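Long-range contacts in AGR_L_2016p (Agrobacterium tumefaciens, PDB 2GVH), which probably hydrolyses acyl-CoA thioesters to free fatty acids and coenzyme A, as a thioesterase with two hotdog domains in each chain: residues Glu164-Asp169 with Arg214-Gly219; Glu208-Ala213 with Ile254-His259; Ala27-Ile32 with Asp56-Ile61; Asp158-Val163 with Phe191-Arg196. All blocks are in the same frame, centred on the assembly; numbering follows the deposited sequence.

Interaction 3 lies in the N-terminal hotdog unit and interactions 1, 2 and 4 in the C-terminal one. Interactions 1 and 4 use the two ends of strand 160-165. Interaction 3 meets that strand from the other unit. Its Arg57 NH1 lies 2.7 Å from Glu164 OE2 of interaction 1 in a salt bridge. Its Arg30 O lies 2.9 Å from Val163 N of interaction 4, probably a hydrogen bond. Interactions 1 and 2 pack through Ile216 CD1 and Thr255 CG2, 3.7 Å apart. The centres of interactions 2 and 3 are about 24 Å apart. The bound sodium ion sits at interaction 1, where three subunits meet.

Interaction 1 of 4, residues Glu164-Asp169 with Arg214-Gly219; sequences EIVFPD and RAIEIG. With NA (sodium ion), chain D.
Val166 and Ile218 pack at one end of the C-terminal hotdog sheet. Here the chain leaves edge strand 160-165, and residues 214-219 lead from strand 202-211 into strand 220-231. Val166 divides its two methyls between two isoleucines. CG1 stands anti to its backbone N (chi1 176°), and Val166 CG1 lies 4.1 Å from Ile218 CD1. The other methyl, Val166 CG2, lies 3.7 Å from Ile216 CG2; Val166 and Ile216 meet at a slant. Between the two isoleucines, the carbonyl of Glu217 passes alongside the valine branch point. Ile218 bends at chi2 (58°), which carries its CD1 to the 166-168 backbone. CD1 lies 3.4 Å from Val166 O and 3.5 Å from Pro168 N. It also meets the proline ring, with Pro168 CD 4.2 Å from Ile218 CD1; these side chains cross at about a right angle. Two polar details flank the packing. Glu164 turns its carboxylate back so that OE1 accepts Ile165 N at 2.6 Å, using its anti lone pair. Past Pro168, Asp169 OD2 binds the sodium ion at 2.2 Å, and Asp169 OD2 of the second and third subunits binds the same ion. The cation probably offsets the mutual repulsion of the three carboxylates. Backbone bonds of Val166 with Glu220 and of Ile218 with Gly175 hold the two segments through their neighbours. The side chains that meet are apolar, and Ile218 CD1 also rests on backbone atoms, so shape and burial rather than directed bonds make the fit.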
loop_
_atom_site.group_PDB
_atom_site.type_symbol
_atom_site.label_atom_id
_atom_site.label_comp_id
_atom_site.label_asym_id
_atom_site.label_seq_id
_atom_site.Cartn_x
_atom_site.Cartn_y
_atom_site.Cartn_z
ATOM N N GLU B 164 14.103 -3.892 -6.170
ATOM C CA GLU B 164 12.673 -3.690 -5.994
ATOM C C GLU B 164 12.308 -2.626 -7.017
ATOM O O GLU B 164 13.174 -1.861 -7.470
ATOM C CB GLU B 164 12.340 -3.207 -4.573
ATOM C CG GLU B 164 10.825 -3.095 -4.244
ATOM C CD GLU B 164 9.963 -4.250 -4.786
ATOM O OE1 GLU B 164 9.647 -4.259 -5.996
ATOM O OE2 GLU B 164 9.597 -5.139 -3.995
ATOM N N ILE B 165 11.040 -2.573 -7.389
ATOM C CA ILE B 165 10.591 -1.529 -8.295
ATOM C C ILE B 165 10.176 -0.342 -7.470
ATOM O O ILE B 165 9.827 -0.505 -6.305
ATOM C CB ILE B 165 9.423 -2.013 -9.113
ATOM C CG1 ILE B 165 9.938 -2.962 -10.174
ATOM C CG2 ILE B 165 8.722 -0.857 -9.809
ATOM C CD1 ILE B 165 8.909 -3.935 -10.606
ATOM N N VAL B 166 10.259 0.845 -8.059
ATOM C CA VAL B 166 9.772 2.080 -7.464
ATOM C C VAL B 166 8.270 2.229 -7.765
ATOM O O VAL B 166 7.854 2.297 -8.920
ATOM C CB VAL B 166 10.587 3.320 -7.962
ATOM C CG1 VAL B 166 10.025 4.646 -7.409
ATOM C CG2 VAL B 166 12.039 3.218 -7.561
ATOM N N PHE B 167 7.451 2.249 -6.724
ATOM C CA PHE B 167 5.992 2.290 -6.909
ATOM C C PHE B 167 5.506 3.727 -6.889
ATOM O O PHE B 167 6.101 4.572 -6.216
ATOM C CB PHE B 167 5.276 1.521 -5.794
ATOM C CG PHE B 167 5.529 0.043 -5.808
ATOM C CD1 PHE B 167 4.974 -0.778 -6.804
ATOM C CD2 PHE B 167 6.338 -0.535 -4.827
ATOM C CE1 PHE B 167 5.212 -2.157 -6.812
ATOM C CE2 PHE B 167 6.595 -1.900 -4.828
ATOM C CZ PHE B 167 6.021 -2.720 -5.820
ATOM N N PRO B 168 4.394 4.012 -7.590
ATOM C CA PRO B 168 3.786 5.366 -7.545
ATOM C C PRO B 168 3.618 5.904 -6.108
ATOM O O PRO B 168 3.914 7.062 -5.853
ATOM C CB PRO B 168 2.410 5.148 -8.175
ATOM C CG PRO B 168 2.584 3.943 -9.053
ATOM C CD PRO B 168 3.637 3.071 -8.446
ATOM N N ASP B 169 3.179 5.071 -5.170
ATOM C CA ASP B 169 3.014 5.543 -3.788
ATOM C C ASP B 169 4.303 6.005 -3.155
ATOM O O ASP B 169 4.285 6.808 -2.246
ATOM C CB ASP B 169 2.344 4.509 -2.874
ATOM C CG ASP B 169 0.806 4.447 -3.061
ATOM O OD1 ASP B 169 0.220 5.223 -3.855
ATOM O OD2 ASP B 169 0.170 3.580 -2.424
ATOM N N ARG B 214 21.876 11.550 -6.624
ATOM C CA ARG B 214 20.829 11.962 -7.557
ATOM C C ARG B 214 19.481 11.468 -7.050
ATOM O O ARG B 214 19.423 10.690 -6.118
ATOM C CB ARG B 214 21.123 11.502 -9.007
ATOM C CG ARG B 214 20.914 10.040 -9.284
ATOM C CD ARG B 214 21.268 9.656 -10.751
ATOM N NE ARG B 214 20.223 9.903 -11.760
ATOM C CZ ARG B 214 19.031 9.297 -11.797
ATOM N NH1 ARG B 214 18.680 8.406 -10.862
ATOM N NH2 ARG B 214 18.172 9.600 -12.767
ATOM N N ALA B 215 18.407 11.959 -7.647
ATOM C CA ALA B 215 17.072 11.548 -7.273
ATOM C C ALA B 215 16.704 10.339 -8.118
ATOM O O ALA B 215 17.156 10.208 -9.276
ATOM C CB ALA B 215 16.091 12.686 -7.472
ATOM N N ILE B 216 15.903 9.462 -7.514
ATOM C CA ILE B 216 15.441 8.218 -8.136
ATOM C C ILE B 216 14.077 8.432 -8.763
ATOM O O ILE B 216 13.186 8.966 -8.111
ATOM C CB ILE B 216 15.328 7.084 -7.076
ATOM C CG1 ILE B 216 16.718 6.764 -6.546
ATOM C CG2 ILE B 216 14.708 5.814 -7.673
ATOM C CD1 ILE B 216 16.708 6.157 -5.206
ATOM N N GLU B 217 13.926 7.977 -10.011
ATOM C CA GLU B 217 12.687 8.143 -10.754
ATOM C C GLU B 217 11.767 6.926 -10.835
ATOM O O GLU B 217 12.185 5.789 -10.673
ATOM C CB GLU B 217 12.986 8.701 -12.139
ATOM C CG GLU B 217 13.072 10.223 -12.096
ATOM C CD GLU B 217 14.008 10.792 -13.118
ATOM O OE1 GLU B 217 13.927 10.368 -14.298
ATOM O OE2 GLU B 217 14.808 11.681 -12.740
ATOM N N ILE B 218 10.493 7.210 -11.069
ATOM C CA ILE B 218 9.412 6.227 -11.086
ATOM C C ILE B 218 9.626 5.007 -12.018
ATOM O O ILE B 218 9.296 3.872 -11.637
ATOM C CB ILE B 218 8.033 6.949 -11.350
ATOM C CG1 ILE B 218 6.839 6.021 -11.120
ATOM C CG2 ILE B 218 7.993 7.594 -12.749
ATOM C CD1 ILE B 218 6.784 5.454 -9.774
ATOM N N GLY B 219 10.187 5.219 -13.208
ATOM C CA GLY B 219 10.423 4.102 -14.143
ATOM C C GLY B 219 11.683 3.281 -13.870
ATOM O O GLY B 219 12.274 2.674 -14.800
HETATM NA NA NA D . -0.332 1.457 -2.050
#

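Interaction 2 of 4, residues Glu208-Ala213 with Ile254-His259; sequences ERIDFA and ITATGH
Glu208-Ala213 and Ile254-His259 run antiparallel, their end-to-end directions 173° apart, and firm backbone bonds join them near both ends. Glu208 N donates to His259 O at 2.9 Å, and Ala213 N donates to Thr255 O at 2.7 Å. The same Thr255 O receives a CA-H contact from Phe212. Between these bonds the contact is made by side chains. Ile210 has CG1 beside its backbone N (chi1 -65°), which leaves CG2 anti to that N. Ile210 CG2 then lies 4.0 Å from Ala256 CB, while Ile210 CG1 lies 3.9 Å from Gly258 CA. Ile210 CG2 also lies over one face of the Phe212 ring, toward its rim. At the edge of that ring, in its plane, Thr255 CG2 comes 3.9 Å from Phe212 CD1. Ala256 CB touches the same ring obliquely. At the other end, the aliphatic part of Glu208 crosses His259 at about a right angle, with Glu208 CG 3.9 Å from His259 CB. Their polar ends part from each other. The Glu208 carboxylate forms a salt bridge with Arg78 of the third subunit, and His259 ND1 is hydrogen-bonded to Glu229. Ile210, Phe212 and Ala256 all touch helix 179-198. Thr255 and Ala256 both face Leu242 in a classic beta bulge. Ile210 and Asp211 also pair antiparallel with a strand of the third subunit, so the sheet continues across the interface. A curved antiparallel sheet wrapped round a central helix is the hotdog fold.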
loop_
_atom_site.group_PDB
_atom_site.type_symbol
_atom_site.label_atom_id
_atom_site.label_comp_id
_atom_site.label_asym_id
_atom_site.label_seq_id
_atom_site.Cartn_x
_atom_site.Cartn_y
_atom_site.Cartn_z
ATOM N N GLU B 208 23.682 6.615 10.186
ATOM C CA GLU B 208 24.605 7.722 10.002
ATOM C C GLU B 208 24.089 8.677 8.933
ATOM O O GLU B 208 23.066 8.425 8.299
ATOM C CB GLU B 208 25.994 7.188 9.623
ATOM C CG GLU B 208 26.662 6.376 10.754
ATOM C CD GLU B 208 26.596 7.117 12.114
ATOM O OE1 GLU B 208 27.133 8.243 12.217
ATOM O OE2 GLU B 208 25.989 6.596 13.075
ATOM N N ARG B 209 24.790 9.794 8.771
ATOM C CA ARG B 209 24.515 10.746 7.706
ATOM C C ARG B 209 24.396 10.004 6.382
ATOM O O ARG B 209 25.214 9.148 6.080
ATOM C CB ARG B 209 25.629 11.800 7.632
ATOM C CG ARG B 209 25.309 12.972 6.699
ATOM C CD ARG B 209 26.532 13.829 6.434
ATOM N NE ARG B 209 26.226 14.929 5.522
ATOM C CZ ARG B 209 25.540 16.035 5.841
ATOM N NH1 ARG B 209 25.040 16.230 7.075
ATOM N NH2 ARG B 209 25.351 16.972 4.907
ATOM N N ILE B 210 23.344 10.304 5.628
ATOM C CA ILE B 210 23.178 9.760 4.289
ATOM C C ILE B 210 23.030 10.912 3.332
ATOM O O ILE B 210 22.130 11.746 3.530
ATOM C CB ILE B 210 21.916 8.883 4.190
ATOM C CG1 ILE B 210 22.077 7.650 5.072
ATOM C CG2 ILE B 210 21.685 8.442 2.736
ATOM C CD1 ILE B 210 20.853 6.886 5.223
ATOM N N ASP B 211 23.923 10.957 2.333
ATOM C CA ASP B 211 23.894 11.947 1.246
ATOM C C ASP B 211 23.405 11.322 -0.033
ATOM O O ASP B 211 23.818 10.226 -0.364
ATOM C CB ASP B 211 25.282 12.543 1.016
ATOM C CG ASP B 211 25.740 13.416 2.183
ATOM O OD1 ASP B 211 25.029 14.392 2.524
ATOM O OD2 ASP B 211 26.811 13.129 2.758
ATOM N N PHE B 212 22.523 12.010 -0.746
ATOM C CA PHE B 212 21.960 11.486 -1.980
ATOM C C PHE B 212 22.613 12.135 -3.162
ATOM O O PHE B 212 22.623 13.348 -3.237
ATOM C CB PHE B 212 20.467 11.749 -2.046
ATOM C CG PHE B 212 19.675 10.872 -1.172
ATOM C CD1 PHE B 212 19.291 9.618 -1.608
ATOM C CD2 PHE B 212 19.278 11.296 0.101
ATOM C CE1 PHE B 212 18.523 8.790 -0.776
ATOM C CE2 PHE B 212 18.529 10.479 0.920
ATOM C CZ PHE B 212 18.159 9.223 0.490
ATOM N N ALA B 213 23.128 11.337 -4.096
ATOM C CA ALA B 213 23.853 11.912 -5.257
ATOM C C ALA B 213 22.906 12.338 -6.357
ATOM O O ALA B 213 23.105 13.364 -6.963
ATOM C CB ALA B 213 24.913 10.958 -5.804
ATOM N N ILE B 254 25.071 5.182 -8.843
ATOM C CA ILE B 254 25.111 5.097 -7.395
ATOM C C ILE B 254 24.304 6.275 -6.873
ATOM O O ILE B 254 24.388 7.359 -7.390
ATOM C CB ILE B 254 26.572 5.060 -6.864
ATOM C CG1 ILE B 254 26.635 5.067 -5.327
ATOM C CG2 ILE B 254 27.425 6.188 -7.500
ATOM C CD1 ILE B 254 26.438 3.677 -4.663
ATOM N N THR B 255 23.484 6.042 -5.876
ATOM C CA THR B 255 22.551 7.048 -5.420
ATOM C C THR B 255 22.883 7.499 -4.009
ATOM O O THR B 255 22.821 8.688 -3.711
ATOM C CB THR B 255 21.122 6.481 -5.458
ATOM O OG1 THR B 255 20.683 6.388 -6.819
ATOM C CG2 THR B 255 20.147 7.347 -4.682
ATOM N N ALA B 256 23.229 6.555 -3.141
ATOM C CA ALA B 256 23.491 6.830 -1.732
ATOM C C ALA B 256 24.282 5.713 -1.084
ATOM O O ALA B 256 24.179 4.563 -1.490
ATOM C CB ALA B 256 22.160 7.033 -0.960
ATOM N N THR B 257 25.052 6.061 -0.061
ATOM C CA THR B 257 25.666 5.092 0.820
ATOM C C THR B 257 25.240 5.399 2.250
ATOM O O THR B 257 25.252 6.552 2.664
ATOM C CB THR B 257 27.184 5.168 0.704
ATOM O OG1 THR B 257 27.557 4.953 -0.672
ATOM C CG2 THR B 257 27.857 4.121 1.606
ATOM N N GLY B 258 24.850 4.374 3.004
ATOM C CA GLY B 258 24.409 4.555 4.371
ATOM C C GLY B 258 25.086 3.571 5.288
ATOM O O GLY B 258 25.507 2.489 4.866
ATOM N N HIS B 259 25.204 3.933 6.549
ATOM C CA HIS B 259 25.701 3.008 7.563
ATOM C C HIS B 259 24.653 2.954 8.650
ATOM O O HIS B 259 24.267 4.003 9.200
ATOM C CB HIS B 259 27.038 3.481 8.116
ATOM C CG HIS B 259 28.101 3.581 7.070
ATOM N ND1 HIS B 259 29.057 2.599 6.881
ATOM C CD2 HIS B 259 28.320 4.517 6.117
ATOM C CE1 HIS B 259 29.836 2.947 5.873
ATOM N NE2 HIS B 259 29.410 4.103 5.389
#

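Interaction 3 of 4, residues Ala27-Ile32 with Asp56-Ile61; sequences ATTRLI and DRVAFI
Leu31 packs on Val58 at a slant, Leu31 CB 4.0 Å from Val58 CB, the branch point of the valine. Leu31 points to the helix from CB on. With CG anti to the backbone N (chi1 -172°), its CD1 meets, besides Val58, two helix residues one turn apart, Arg57 and Ile61. Arg57 CD lies 4.2 Å from Leu31 CD1, and the two side chains cross at about a right angle. Ile61 CD1 is also 4.2 Å from Leu31 CD1. Thr29 takes the next place on the same face of the strand. It slides past Val58 in the opposite direction, leaving Thr29 CG2 4.0 Å from Val58 CG2. Thr29 and Ile61 cross at about a right angle, Thr29 CG2 3.8 Å from Ile61 CG2. Val58 holds CG1 between its backbone N and carbonyl carbon (chi1 51°), so that CG2 lies over the Thr29 carbonyl, 3.4 Å from its oxygen. This is the N-terminal hotdog unit: helix 49-67 is its central helix and strand 29-35 the edge strand of its sheet within the chain. The axes of strand 29-32 and helix 56-61 approach to 8.4 Å at 148°, so the two run roughly antiparallel. Strand 160-165 of the other unit borders the contact, and Ile165 touches both Arg57 and Ile61. Arg57 offers its aliphatic stem to Leu31 while its guanidinium is turned to Glu164 of that unit. Arg30 points away from the helix, and its NE is paired with Glu92. The ring of Phe60, on the same helix, meets Phe178 of the second subunit edge to face.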
loop_
_atom_site.group_PDB
_atom_site.type_symbol
_atom_site.label_atom_id
_atom_site.label_comp_id
_atom_site.label_asym_id
_atom_site.label_seq_id
_atom_site.Cartn_x
_atom_site.Cartn_y
_atom_site.Cartn_z
ATOM N N ALA B 27 21.687 -13.106 -16.051
ATOM C CA ALA B 27 21.922 -12.678 -14.661
ATOM C C ALA B 27 20.838 -13.163 -13.680
ATOM O O ALA B 27 19.706 -13.429 -14.075
ATOM C CB ALA B 27 22.063 -11.143 -14.594
ATOM N N THR B 28 21.184 -13.273 -12.406
ATOM C CA THR B 28 20.184 -13.577 -11.390
ATOM C C THR B 28 19.724 -12.309 -10.676
ATOM O O THR B 28 20.539 -11.531 -10.200
ATOM C CB THR B 28 20.699 -14.593 -10.366
ATOM O OG1 THR B 28 21.206 -15.728 -11.064
ATOM C CG2 THR B 28 19.564 -15.072 -9.438
ATOM N N THR B 29 18.410 -12.118 -10.623
ATOM C CA THR B 29 17.810 -10.985 -9.930
ATOM C C THR B 29 17.141 -11.459 -8.647
ATOM O O THR B 29 16.354 -12.407 -8.653
ATOM C CB THR B 29 16.754 -10.324 -10.806
ATOM O OG1 THR B 29 17.339 -9.925 -12.042
ATOM C CG2 THR B 29 16.169 -9.110 -10.119
ATOM N N ARG B 30 17.426 -10.785 -7.548
ATOM C CA ARG B 30 16.875 -11.188 -6.265
ATOM C C ARG B 30 16.015 -10.103 -5.666
ATOM O O ARG B 30 16.380 -8.948 -5.727
ATOM C CB ARG B 30 18.004 -11.602 -5.319
ATOM C CG ARG B 30 19.111 -12.310 -6.111
ATOM C CD ARG B 30 20.410 -12.491 -5.337
ATOM N NE ARG B 30 20.481 -13.867 -4.878
ATOM C CZ ARG B 30 21.103 -14.825 -5.536
ATOM N NH1 ARG B 30 21.739 -14.541 -6.664
ATOM N NH2 ARG B 30 21.100 -16.056 -5.069
ATOM N N LEU B 31 14.875 -10.489 -5.105
ATOM C CA LEU B 31 13.934 -9.580 -4.446
ATOM C C LEU B 31 13.592 -10.186 -3.090
ATOM O O LEU B 31 13.232 -11.350 -3.016
ATOM C CB LEU B 31 12.649 -9.496 -5.258
ATOM C CG LEU B 31 11.548 -8.499 -4.913
ATOM C CD1 LEU B 31 10.848 -8.089 -6.201
ATOM C CD2 LEU B 31 10.519 -9.041 -3.891
ATOM N N ILE B 32 13.669 -9.406 -2.027
ATOM C CA ILE B 32 13.612 -9.955 -0.708
ATOM C C ILE B 32 12.529 -9.278 0.096
ATOM O O ILE B 32 12.463 -8.058 0.130
ATOM C CB ILE B 32 14.980 -9.867 0.016
ATOM C CG1 ILE B 32 15.917 -10.900 -0.582
ATOM C CG2 ILE B 32 14.803 -10.243 1.432
ATOM C CD1 ILE B 32 17.356 -10.843 -0.153
ATOM N N ASP B 56 6.125 -13.219 -9.696
ATOM C CA ASP B 56 5.978 -12.642 -11.002
ATOM C C ASP B 56 6.750 -11.337 -11.078
ATOM O O ASP B 56 7.413 -11.074 -12.082
ATOM C CB ASP B 56 4.508 -12.526 -11.372
ATOM C CG ASP B 56 4.259 -11.616 -12.556
ATOM O OD1 ASP B 56 4.277 -12.102 -13.704
ATOM O OD2 ASP B 56 4.000 -10.404 -12.315
ATOM N N ARG B 57 6.672 -10.509 -10.015
ATOM C CA ARG B 57 7.420 -9.217 -10.070
ATOM C C ARG B 57 8.919 -9.419 -10.394
ATOM O O ARG B 57 9.477 -8.754 -11.276
ATOM C CB ARG B 57 7.233 -8.391 -8.818
ATOM C CG ARG B 57 7.436 -6.864 -9.023
ATOM C CD ARG B 57 7.502 -6.100 -7.683
ATOM N NE ARG B 57 6.271 -6.289 -6.965
ATOM C CZ ARG B 57 6.144 -6.287 -5.644
ATOM N NH1 ARG B 57 7.184 -6.101 -4.843
ATOM N NH2 ARG B 57 4.948 -6.483 -5.119
ATOM N N VAL B 58 9.572 -10.359 -9.730
ATOM C CA VAL B 58 11.003 -10.491 -9.945
ATOM C C VAL B 58 11.282 -11.143 -11.301
ATOM O O VAL B 58 12.338 -10.938 -11.911
ATOM C CB VAL B 58 11.675 -11.236 -8.783
ATOM C CG1 VAL B 58 10.948 -12.571 -8.483
ATOM C CG2 VAL B 58 13.153 -11.420 -9.034
ATOM N N ALA B 59 10.320 -11.914 -11.780
ATOM C CA ALA B 59 10.382 -12.445 -13.116
ATOM C C ALA B 59 10.389 -11.315 -14.115
ATOM O O ALA B 59 11.262 -11.253 -15.001
ATOM C CB ALA B 59 9.235 -13.332 -13.361
ATOM N N PHE B 60 9.412 -10.431 -13.952
ATOM C CA PHE B 60 9.256 -9.241 -14.748
ATOM C C PHE B 60 10.555 -8.427 -14.839
ATOM O O PHE B 60 11.089 -8.191 -15.964
ATOM C CB PHE B 60 8.096 -8.401 -14.213
ATOM C CG PHE B 60 8.013 -7.033 -14.807
ATOM C CD1 PHE B 60 7.414 -6.831 -16.036
ATOM C CD2 PHE B 60 8.536 -5.942 -14.140
ATOM C CE1 PHE B 60 7.334 -5.564 -16.596
ATOM C CE2 PHE B 60 8.465 -4.665 -14.698
ATOM C CZ PHE B 60 7.854 -4.478 -15.918
ATOM N N ILE B 61 11.076 -8.047 -13.670
ATOM C CA ILE B 61 12.345 -7.318 -13.583
ATOM C C ILE B 61 13.450 -8.060 -14.362
ATOM O O ILE B 61 14.178 -7.447 -15.148
ATOM C CB ILE B 61 12.768 -7.130 -12.134
ATOM C CG1 ILE B 61 11.721 -6.299 -11.352
ATOM C CG2 ILE B 61 14.140 -6.491 -12.048
ATOM C CD1 ILE B 61 11.993 -6.234 -9.837
#

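Interaction 4 of 4, residues Asp158-Val163 with Phe191-Arg196; sequences DAVTMV and FVAASR
Val160 and Met162 of edge strand 160-165 pack on helix 179-198, the central helix of the C-terminal hotdog unit. The axes of strand 160-163 and helix 191-196 approach to 9.5 Å at an angle of 146°, so the two run roughly antiparallel. The contact is mostly apolar. Val160 CG2 lies 3.7 Å from Ala193 CB, where the small alanine lets the valine come close to the helix backbone. The same methyl is 3.9 Å from Val192 CG1, and Val160 CG1 also reaches that carbon. The two valines meet at a slant. Met162, a selenomethionine, has CG between its backbone N and carbonyl carbon (chi1 77°) and bends again at chi3 (74°). The bends turn its CE to the helix, and it meets Val192 tip to tip, CE 4.1 Å from Val192 CB. On the strand side, backbone bonds of Val160 with Ala226 and of Met162 with Ala224 fix the two residues in the sheet. The charged partner is Arg196. Its chain is extended from CG to NE, which brings the guanidinium beside Val192 and Val160. NH2 forms a salt bridge with Glu92 of the N-terminal unit. Ile32, from the edge strand of that unit, touches both Val192 and Arg196. Val192 CG1 lies over one face of the guanidinium, toward its rim, and NH1 of Arg196 comes 4.2 Å from Val160 CG2.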
loop_
_atom_site.group_PDB
_atom_site.type_symbol
_atom_site.label_atom_id
_atom_site.label_comp_id
_atom_site.label_asym_id
_atom_site.label_seq_id
_atom_site.Cartn_x
_atom_site.Cartn_y
_atom_site.Cartn_z
ATOM N N ASP B 158 29.634 -12.069 0.372
ATOM C CA ASP B 158 28.954 -12.146 1.666
ATOM C C ASP B 158 27.897 -11.019 1.657
ATOM O O ASP B 158 27.063 -10.890 2.573
ATOM C CB ASP B 158 29.962 -11.998 2.822
ATOM N N ALA B 159 27.944 -10.207 0.598
ATOM C CA ALA B 159 27.050 -9.061 0.431
ATOM C C ALA B 159 25.715 -9.454 -0.177
ATOM O O ALA B 159 25.672 -10.102 -1.241
ATOM C CB ALA B 159 27.711 -8.001 -0.446
ATOM N N VAL B 160 24.644 -9.067 0.511
ATOM C CA VAL B 160 23.301 -9.037 -0.049
ATOM C C VAL B 160 23.182 -8.028 -1.198
ATOM O O VAL B 160 23.513 -6.861 -1.001
ATOM C CB VAL B 160 22.267 -8.520 1.021
ATOM C CG1 VAL B 160 20.925 -8.721 0.523
ATOM C CG2 VAL B 160 22.417 -9.272 2.340
ATOM N N THR B 161 22.659 -8.455 -2.353
ATOM C CA THR B 161 22.344 -7.562 -3.483
ATOM C C THR B 161 20.870 -7.755 -3.811
ATOM O O THR B 161 20.498 -8.815 -4.272
ATOM C CB THR B 161 23.120 -7.988 -4.747
ATOM O OG1 THR B 161 24.521 -7.891 -4.490
ATOM C CG2 THR B 161 22.708 -7.160 -6.022
HETATM N N MSE B 162 20.013 -6.764 -3.575
HETATM C CA MSE B 162 18.573 -6.965 -3.805
HETATM C C MSE B 162 17.936 -5.813 -4.554
HETATM O O MSE B 162 18.354 -4.669 -4.393
HETATM C CB MSE B 162 17.862 -7.241 -2.497
HETATM C CG MSE B 162 17.634 -5.981 -1.641
HETATM SE SE MSE B 162 16.940 -6.438 0.223
HETATM C CE MSE B 162 18.417 -6.962 0.650
ATOM N N VAL B 163 16.925 -6.106 -5.366
ATOM C CA VAL B 163 16.218 -5.064 -6.130
ATOM C C VAL B 163 14.740 -4.959 -5.733
ATOM O O VAL B 163 14.205 -5.813 -5.061
ATOM C CB VAL B 163 16.319 -5.259 -7.662
ATOM C CG1 VAL B 163 17.731 -5.517 -8.102
ATOM C CG2 VAL B 163 15.453 -6.385 -8.083
ATOM N N PHE B 191 18.621 -4.675 7.593
ATOM C CA PHE B 191 17.995 -5.678 8.425
ATOM C C PHE B 191 18.293 -7.076 7.909
ATOM O O PHE B 191 18.633 -7.950 8.666
ATOM C CB PHE B 191 16.494 -5.449 8.470
ATOM C CG PHE B 191 15.775 -6.521 9.183
ATOM C CD1 PHE B 191 15.547 -7.752 8.564
ATOM C CD2 PHE B 191 15.381 -6.350 10.489
ATOM C CE1 PHE B 191 14.920 -8.786 9.228
ATOM C CE2 PHE B 191 14.736 -7.376 11.154
ATOM C CZ PHE B 191 14.509 -8.595 10.528
ATOM N N VAL B 192 18.189 -7.277 6.598
ATOM C CA VAL B 192 18.446 -8.574 5.999
ATOM C C VAL B 192 19.875 -9.039 6.304
ATOM O O VAL B 192 20.054 -10.047 6.971
ATOM C CB VAL B 192 18.169 -8.540 4.467
ATOM C CG1 VAL B 192 18.817 -9.752 3.716
ATOM C CG2 VAL B 192 16.676 -8.433 4.197
ATOM N N ALA B 193 20.884 -8.311 5.841
ATOM C CA ALA B 193 22.300 -8.637 6.122
ATOM C C ALA B 193 22.656 -8.851 7.592
ATOM O O ALA B 193 23.277 -9.861 7.925
ATOM C CB ALA B 193 23.226 -7.577 5.537
ATOM N N ALA B 194 22.299 -7.911 8.469
ATOM C CA ALA B 194 22.455 -8.121 9.937
ATOM C C ALA B 194 21.872 -9.427 10.424
ATOM O O ALA B 194 22.544 -10.217 11.077
ATOM C CB ALA B 194 21.805 -6.960 10.760
ATOM N N SER B 195 20.613 -9.652 10.085
ATOM C CA SER B 195 19.855 -10.770 10.658
ATOM C C SER B 195 20.389 -12.074 10.163
ATOM O O SER B 195 20.544 -13.019 10.917
ATOM C CB SER B 195 18.379 -10.651 10.314
ATOM O OG SER B 195 17.714 -11.813 10.729
ATOM N N ARG B 196 20.678 -12.118 8.878
ATOM C CA ARG B 196 21.383 -13.275 8.292
ATOM C C ARG B 196 22.675 -13.559 9.016
ATOM O O ARG B 196 22.954 -14.697 9.322
ATOM C CB ARG B 196 21.624 -13.095 6.785
ATOM C CG ARG B 196 20.370 -13.394 5.964
ATOM C CD ARG B 196 20.610 -13.217 4.493
ATOM N NE ARG B 196 19.489 -13.646 3.655
ATOM C CZ ARG B 196 19.465 -13.497 2.332
ATOM N NH1 ARG B 196 20.484 -12.923 1.699
ATOM N NH2 ARG B 196 18.432 -13.926 1.623
#